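Long-range contact in tRNA (adenine(58)-N(1))-methyltransferase catalytic subunit TRM61 C-terminal domain-containing protein (Thermoplasma acidophilum, PDB 1YB2), which is a putative methyltransferase that probably uses S-adenosyl-L-methionine to methylate adenine in RNA, perhaps in tRNA: residues 58-69 against 267-275. Numbering follows the deposited sequence.
Sequences RVIEPGDELIVS and KKSGMVYRI
Tyr-273 packs its ring against residues of loop 58-64 and against Leu-66. With CG anti to its own carbonyl carbon (chi1 -61°), the ring turns toward the loop, and Ile-60 CD1 sits over one face, 3.8 Å from the centroid, a CH-pi contact. Leu-66 CD2 touches the ring obliquely at CD2 (3.8 Å). Arg-58 brings NE to the ring edge, its guanidinium nearly perpendicular to the ring; Tyr-273 OH and CE of the selenomethionine Met-271 lie over one face of that guanidinium. The phenol suits this place because its apolar ring packs against aliphatic groups while its OH donates to a water, which in turn donates to Val-59 O and Asp-64 OD2.

Asp-64 is buried, and its two oxygens divide the work. OD1 accepts from Ser-269 OG at 2.5 Å through its anti lone pair; OD2 takes Glu-61 N from above the carboxylate plane, bracing the type II turn 61-64. Serine suits position 269 because OG, between backbone N and carbonyl carbon (chi1 66°), can also accept from Met-271 N in an ST turn. Gly-63 O accepts from Ser-269 N; at its positive phi a CB would be jammed against the preceding carbonyl oxygen and would also run into Ser-269 N.

Strands 65-68 and 272-274 pair in parallel, Glu-65 N to Met-271 O (2.8 Å) being the ladder's first bond. On the face opposite Tyr-273, Ile-67 CD1 meets Val-272 CG1 (3.5 Å) and lies over the Arg-274 guanidinium; extended Glu-65 runs beside Val-272, its OE1 bonded to Ser-72.

The C-terminal strand thus adds an edge to the N-terminal FKBP-like sheet, and the grip on Asp-64 by serine, backbone amide and water would probably stabilise its negative charge despite burial.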
ATOM      1  N   ARG A  58     -20.642 -20.360  23.239  1.00 45.53           N
ATOM      2  CA  ARG A  58     -19.404 -19.683  23.655  1.00 44.32           C
ATOM      3  C   ARG A  58     -19.083 -18.538  22.679  1.00 42.68           C
ATOM      4  O   ARG A  58     -19.572 -18.520  21.547  1.00 42.50           O
ATOM      5  CB  ARG A  58     -18.229 -20.670  23.823  1.00 44.82           C
ATOM      6  CG  ARG A  58     -16.852 -19.997  24.006  1.00 46.80           C
ATOM      7  CD  ARG A  58     -15.910 -20.758  24.935  1.00 50.76           C
ATOM      8  NE  ARG A  58     -15.997 -22.208  24.767  1.00 53.47           N
ATOM      9  CZ  ARG A  58     -15.048 -23.075  25.111  1.00 54.80           C
ATOM     10  NH1 ARG A  58     -13.897 -22.651  25.634  1.00 55.44           N
ATOM     11  NH2 ARG A  58     -15.249 -24.377  24.919  1.00 54.80           N
ATOM     12  N   VAL A  59     -18.317 -17.561  23.156  1.00 40.39           N
ATOM     13  CA  VAL A  59     -18.013 -16.377  22.376  1.00 38.82           C
ATOM     14  C   VAL A  59     -16.773 -16.647  21.522  1.00 36.74           C
ATOM     15  O   VAL A  59     -15.702 -16.980  22.035  1.00 36.49           O
ATOM     16  CB  VAL A  59     -17.887 -15.087  23.267  1.00 38.82           C
ATOM     17  CG1 VAL A  59     -17.155 -15.374  24.572  1.00 40.49           C
ATOM     18  CG2 VAL A  59     -17.233 -13.935  22.510  1.00 39.45           C
ATOM     19  N   ILE A  60     -16.961 -16.546  20.212  1.00 34.65           N
ATOM     20  CA  ILE A  60     -15.892 -16.748  19.246  1.00 32.32           C
ATOM     21  C   ILE A  60     -15.059 -15.471  19.159  1.00 31.64           C
ATOM     22  O   ILE A  60     -15.608 -14.372  19.155  1.00 30.86           O
ATOM     23  CB  ILE A  60     -16.463 -17.143  17.856  1.00 31.77           C
ATOM     24  CG1 ILE A  60     -17.325 -18.411  17.949  1.00 31.80           C
ATOM     25  CG2 ILE A  60     -15.371 -17.294  16.830  1.00 30.94           C
ATOM     26  CD1 ILE A  60     -16.751 -19.556  18.817  1.00 30.00           C
ATOM     27  N   GLU A  61     -13.737 -15.635  19.100  1.00 30.42           N
ATOM     28  CA  GLU A  61     -12.797 -14.514  19.096  1.00 29.50           C
ATOM     29  C   GLU A  61     -11.908 -14.576  17.851  1.00 27.64           C
ATOM     30  O   GLU A  61     -11.702 -15.661  17.288  1.00 26.28           O
ATOM     31  CB  GLU A  61     -11.907 -14.562  20.348  1.00 30.36           C
ATOM     32  CG  GLU A  61     -12.669 -14.649  21.690  1.00 33.88           C
ATOM     33  CD  GLU A  61     -13.311 -13.323  22.128  1.00 38.91           C
ATOM     34  OE1 GLU A  61     -13.226 -12.303  21.397  1.00 41.64           O
ATOM     35  OE2 GLU A  61     -13.917 -13.306  23.228  1.00 42.26           O
ATOM     36  N   PRO A  62     -11.379 -13.417  17.420  1.00 26.34           N
ATOM     37  CA  PRO A  62     -10.391 -13.436  16.333  1.00 25.28           C
ATOM     38  C   PRO A  62      -9.255 -14.428  16.630  1.00 24.01           C
ATOM     39  O   PRO A  62      -8.823 -14.563  17.780  1.00 23.75           O
ATOM     40  CB  PRO A  62      -9.840 -12.000  16.319  1.00 25.80           C
ATOM     41  CG  PRO A  62     -10.955 -11.158  16.923  1.00 26.86           C
ATOM     42  CD  PRO A  62     -11.657 -12.052  17.914  1.00 26.29           C
ATOM     43  N   GLY A  63      -8.778 -15.116  15.598  1.00 23.31           N
ATOM     44  CA  GLY A  63      -7.730 -16.125  15.771  1.00 21.71           C
ATOM     45  C   GLY A  63      -8.266 -17.523  16.086  1.00 21.50           C
ATOM     46  O   GLY A  63      -7.526 -18.492  15.964  1.00 20.77           O
ATOM     47  N   ASP A  64      -9.541 -17.648  16.486  1.00 21.35           N
ATOM     48  CA  ASP A  64     -10.122 -18.998  16.742  1.00 22.03           C
ATOM     49  C   ASP A  64     -10.161 -19.798  15.437  1.00 22.85           C
ATOM     50  O   ASP A  64     -10.374 -19.252  14.367  1.00 21.81           O
ATOM     51  CB  ASP A  64     -11.544 -18.950  17.353  1.00 21.62           C
ATOM     52  CG  ASP A  64     -11.573 -18.461  18.798  1.00 22.02           C
ATOM     53  OD1 ASP A  64     -10.510 -18.288  19.428  1.00 22.73           O
ATOM     54  OD2 ASP A  64     -12.689 -18.246  19.323  1.00 23.77           O
ATOM     55  N   GLU A  65      -9.921 -21.099  15.535  1.00 23.84           N
ATOM     56  CA  GLU A  65      -9.967 -21.974  14.378  1.00 25.71           C
ATOM     57  C   GLU A  65     -11.301 -22.711  14.388  1.00 25.90           C
ATOM     58  O   GLU A  65     -11.682 -23.334  15.393  1.00 26.24           O
ATOM     59  CB  GLU A  65      -8.797 -22.969  14.420  1.00 25.00           C
ATOM     60  CG  GLU A  65      -8.790 -23.955  13.293  1.00 26.93           C
ATOM     61  CD  GLU A  65      -7.514 -24.808  13.248  1.00 28.95           C
ATOM     62  OE1 GLU A  65      -7.385 -25.603  12.288  1.00 31.42           O
ATOM     63  OE2 GLU A  65      -6.649 -24.685  14.155  1.00 30.54           O
ATOM     64  N   LEU A  66     -12.030 -22.609  13.283  1.00 26.90           N
ATOM     65  CA  LEU A  66     -13.284 -23.338  13.111  1.00 28.26           C
ATOM     66  C   LEU A  66     -13.055 -24.388  12.032  1.00 28.98           C
ATOM     67  O   LEU A  66     -12.714 -24.056  10.898  1.00 28.68           O
ATOM     68  CB  LEU A  66     -14.449 -22.398  12.733  1.00 28.20           C
ATOM     69  CG  LEU A  66     -14.671 -21.093  13.514  1.00 28.58           C
ATOM     70  CD1 LEU A  66     -15.910 -20.334  13.014  1.00 28.89           C
ATOM     71  CD2 LEU A  66     -14.776 -21.334  15.011  1.00 28.09           C
ATOM     72  N   ILE A  67     -13.199 -25.653  12.409  1.00 30.13           N
ATOM     73  CA  ILE A  67     -13.009 -26.764  11.477  1.00 31.67           C
ATOM     74  C   ILE A  67     -14.385 -27.259  11.064  1.00 32.87           C
ATOM     75  O   ILE A  67     -15.105 -27.882  11.835  1.00 33.04           O
ATOM     76  CB  ILE A  67     -12.138 -27.918  12.070  1.00 32.07           C
ATOM     77  CG1 ILE A  67     -10.844 -27.354  12.683  1.00 31.14           C
ATOM     78  CG2 ILE A  67     -11.834 -28.988  10.974  1.00 32.16           C
ATOM     79  CD1 ILE A  67      -9.875 -28.418  13.264  1.00 31.51           C
ATOM     80  N   VAL A  68     -14.769 -26.930   9.842  1.00 34.42           N
ATOM     81  CA  VAL A  68     -16.074 -27.334   9.347  1.00 35.70           C
ATOM     82  C   VAL A  68     -15.902 -28.372   8.231  1.00 36.33           C
ATOM     83  O   VAL A  68     -15.293 -28.100   7.190  1.00 36.14           O
ATOM     84  CB  VAL A  68     -16.987 -26.109   9.012  1.00 35.92           C
ATOM     85  CG1 VAL A  68     -16.199 -24.804   8.987  1.00 35.13           C
ATOM     86  CG2 VAL A  68     -17.814 -26.328   7.738  1.00 36.91           C
ATOM     87  N   SER A  69     -16.383 -29.582   8.529  1.00 36.98           N
ATOM     88  CA  SER A  69     -16.217 -30.782   7.695  1.00 37.54           C
ATOM     89  C   SER A  69     -14.771 -31.100   7.310  1.00 37.54           C
ATOM     90  O   SER A  69     -14.484 -31.481   6.169  1.00 37.94           O
ATOM     91  CB  SER A  69     -17.131 -30.724   6.469  1.00 37.45           C
ATOM     92  OG  SER A  69     -18.482 -30.876   6.871  1.00 38.30           O
ATOM     93  N   LYS A 267      -2.024 -14.993  13.090  1.00 23.44           N
ATOM     94  CA  LYS A 267      -1.867 -15.585  14.426  1.00 23.50           C
ATOM     95  C   LYS A 267      -3.160 -16.257  14.911  1.00 24.00           C
ATOM     96  O   LYS A 267      -4.230 -15.626  14.976  1.00 23.83           O
ATOM     97  CB  LYS A 267      -1.434 -14.506  15.445  1.00 23.70           C
ATOM     98  CG  LYS A 267      -1.338 -14.993  16.914  1.00 23.33           C
ATOM     99  CD  LYS A 267      -0.120 -15.892  17.135  1.00 23.91           C
ATOM    100  CE  LYS A 267      -0.153 -16.554  18.534  1.00 25.46           C
ATOM    101  NZ  LYS A 267      -0.051 -15.519  19.627  1.00 27.34           N
ATOM    102  N   LYS A 268      -3.052 -17.529  15.293  1.00 23.78           N
ATOM    103  CA  LYS A 268      -4.189 -18.246  15.870  1.00 24.63           C
ATOM    104  C   LYS A 268      -4.279 -17.991  17.361  1.00 24.56           C
ATOM    105  O   LYS A 268      -3.255 -17.823  18.014  1.00 24.23           O
ATOM    106  CB  LYS A 268      -4.073 -19.736  15.576  1.00 24.43           C
ATOM    107  CG  LYS A 268      -4.085 -20.019  14.079  1.00 25.71           C
ATOM    108  CD  LYS A 268      -3.987 -21.521  13.759  1.00 26.48           C
ATOM    109  CE  LYS A 268      -2.666 -22.085  14.215  1.00 28.30           C
ATOM    110  NZ  LYS A 268      -2.530 -23.503  13.794  1.00 31.55           N
ATOM    111  N   SER A 269      -5.498 -17.971  17.907  1.00 23.58           N
ATOM    112  CA  SER A 269      -5.671 -17.848  19.349  1.00 23.31           C
ATOM    113  C   SER A 269      -5.276 -19.123  20.106  1.00 23.91           C
ATOM    114  O   SER A 269      -5.006 -19.077  21.306  1.00 23.64           O
ATOM    115  CB  SER A 269      -7.132 -17.493  19.686  1.00 23.70           C
ATOM    116  OG  SER A 269      -7.999 -18.563  19.329  1.00 22.59           O
ATOM    117  N   GLY A 270      -5.254 -20.253  19.405  1.00 23.32           N
ATOM    118  CA  GLY A 270      -5.027 -21.545  20.029  1.00 22.97           C
ATOM    119  C   GLY A 270      -6.309 -22.337  20.278  1.00 23.59           C
ATOM    120  O   GLY A 270      -6.239 -23.542  20.560  1.00 24.12           O
HETATM  121  N   MSE A 271      -7.464 -21.674  20.197  1.00 23.08           N
HETATM  122  CA  MSE A 271      -8.761 -22.315  20.433  1.00 23.88           C
HETATM  123  C   MSE A 271      -9.306 -22.898  19.109  1.00 23.60           C
HETATM  124  O   MSE A 271      -9.283 -22.244  18.060  1.00 22.64           O
HETATM  125  CB  MSE A 271      -9.766 -21.350  21.094  1.00 24.61           C
HETATM  126  CG  MSE A 271     -11.087 -21.983  21.453  1.00 27.50           C
HETATM  127 SE   MSE A 271     -10.830 -23.415  22.836  1.00 40.11          SE
HETATM  128  CE  MSE A 271     -12.594 -24.345  22.727  1.00 29.25           C
ATOM    129  N   VAL A 272      -9.772 -24.141  19.183  1.00 23.76           N
ATOM    130  CA  VAL A 272     -10.301 -24.870  18.035  1.00 24.09           C
ATOM    131  C   VAL A 272     -11.731 -25.370  18.318  1.00 25.11           C
ATOM    132  O   VAL A 272     -12.000 -25.963  19.370  1.00 24.59           O
ATOM    133  CB  VAL A 272      -9.397 -26.066  17.635  1.00 24.77           C
ATOM    134  CG1 VAL A 272      -9.791 -26.591  16.261  1.00 24.38           C
ATOM    135  CG2 VAL A 272      -7.917 -25.684  17.623  1.00 23.88           C
ATOM    136  N   TYR A 273     -12.649 -25.076  17.395  1.00 25.66           N
ATOM    137  CA  TYR A 273     -14.019 -25.595  17.439  1.00 26.77           C
ATOM    138  C   TYR A 273     -14.277 -26.467  16.221  1.00 28.22           C
ATOM    139  O   TYR A 273     -13.818 -26.171  15.116  1.00 27.17           O
ATOM    140  CB  TYR A 273     -15.043 -24.463  17.459  1.00 26.24           C
ATOM    141  CG  TYR A 273     -14.931 -23.562  18.651  1.00 25.84           C
ATOM    142  CD1 TYR A 273     -15.547 -23.894  19.861  1.00 25.78           C
ATOM    143  CD2 TYR A 273     -14.202 -22.375  18.579  1.00 25.43           C
ATOM    144  CE1 TYR A 273     -15.441 -23.063  20.967  1.00 25.07           C
ATOM    145  CE2 TYR A 273     -14.086 -21.543  19.677  1.00 25.91           C
ATOM    146  CZ  TYR A 273     -14.720 -21.890  20.861  1.00 25.53           C
ATOM    147  OH  TYR A 273     -14.596 -21.071  21.943  1.00 26.24           O
ATOM    148  N   ARG A 274     -15.015 -27.548  16.433  1.00 30.08           N
ATOM    149  CA  ARG A 274     -15.343 -28.478  15.358  1.00 32.39           C
ATOM    150  C   ARG A 274     -16.848 -28.561  15.208  1.00 33.84           C
ATOM    151  O   ARG A 274     -17.557 -28.758  16.200  1.00 33.87           O
ATOM    152  CB  ARG A 274     -14.782 -29.864  15.672  1.00 32.46           C
ATOM    153  CG  ARG A 274     -13.264 -29.903  15.652  1.00 33.88           C
ATOM    154  CD  ARG A 274     -12.731 -31.086  16.443  1.00 34.20           C
ATOM    155  NE  ARG A 274     -11.300 -30.941  16.649  1.00 33.72           N
ATOM    156  CZ  ARG A 274     -10.369 -31.251  15.751  1.00 36.44           C
ATOM    157  NH1 ARG A 274      -9.094 -31.068  16.052  1.00 37.21           N
ATOM    158  NH2 ARG A 274     -10.704 -31.731  14.550  1.00 36.60           N
ATOM    159  N   ILE A 275     -17.336 -28.399  13.978  1.00 35.46           N
ATOM    160  CA  ILE A 275     -18.751 -28.706  13.659  1.00 37.13           C
ATOM    161  C   ILE A 275     -18.962 -29.644  12.455  1.00 37.46           C
ATOM    162  O   ILE A 275     -18.175 -29.652  11.500  1.00 38.22           O
ATOM    163  CB  ILE A 275     -19.627 -27.446  13.478  1.00 37.51           C
ATOM    164  CG1 ILE A 275     -18.882 -26.356  12.715  1.00 38.51           C
ATOM    165  CG2 ILE A 275     -20.162 -26.961  14.824  1.00 39.59           C
ATOM    166  CD1 ILE A 275     -19.374 -26.205  11.313  1.00 39.87           C
TER
HETATM  167  O   HOH W   1     -13.603 -18.783  21.740  1.00 25.19           O
HETATM  168  O   HOH W   2      -6.931 -21.032  16.999  1.00 16.72           O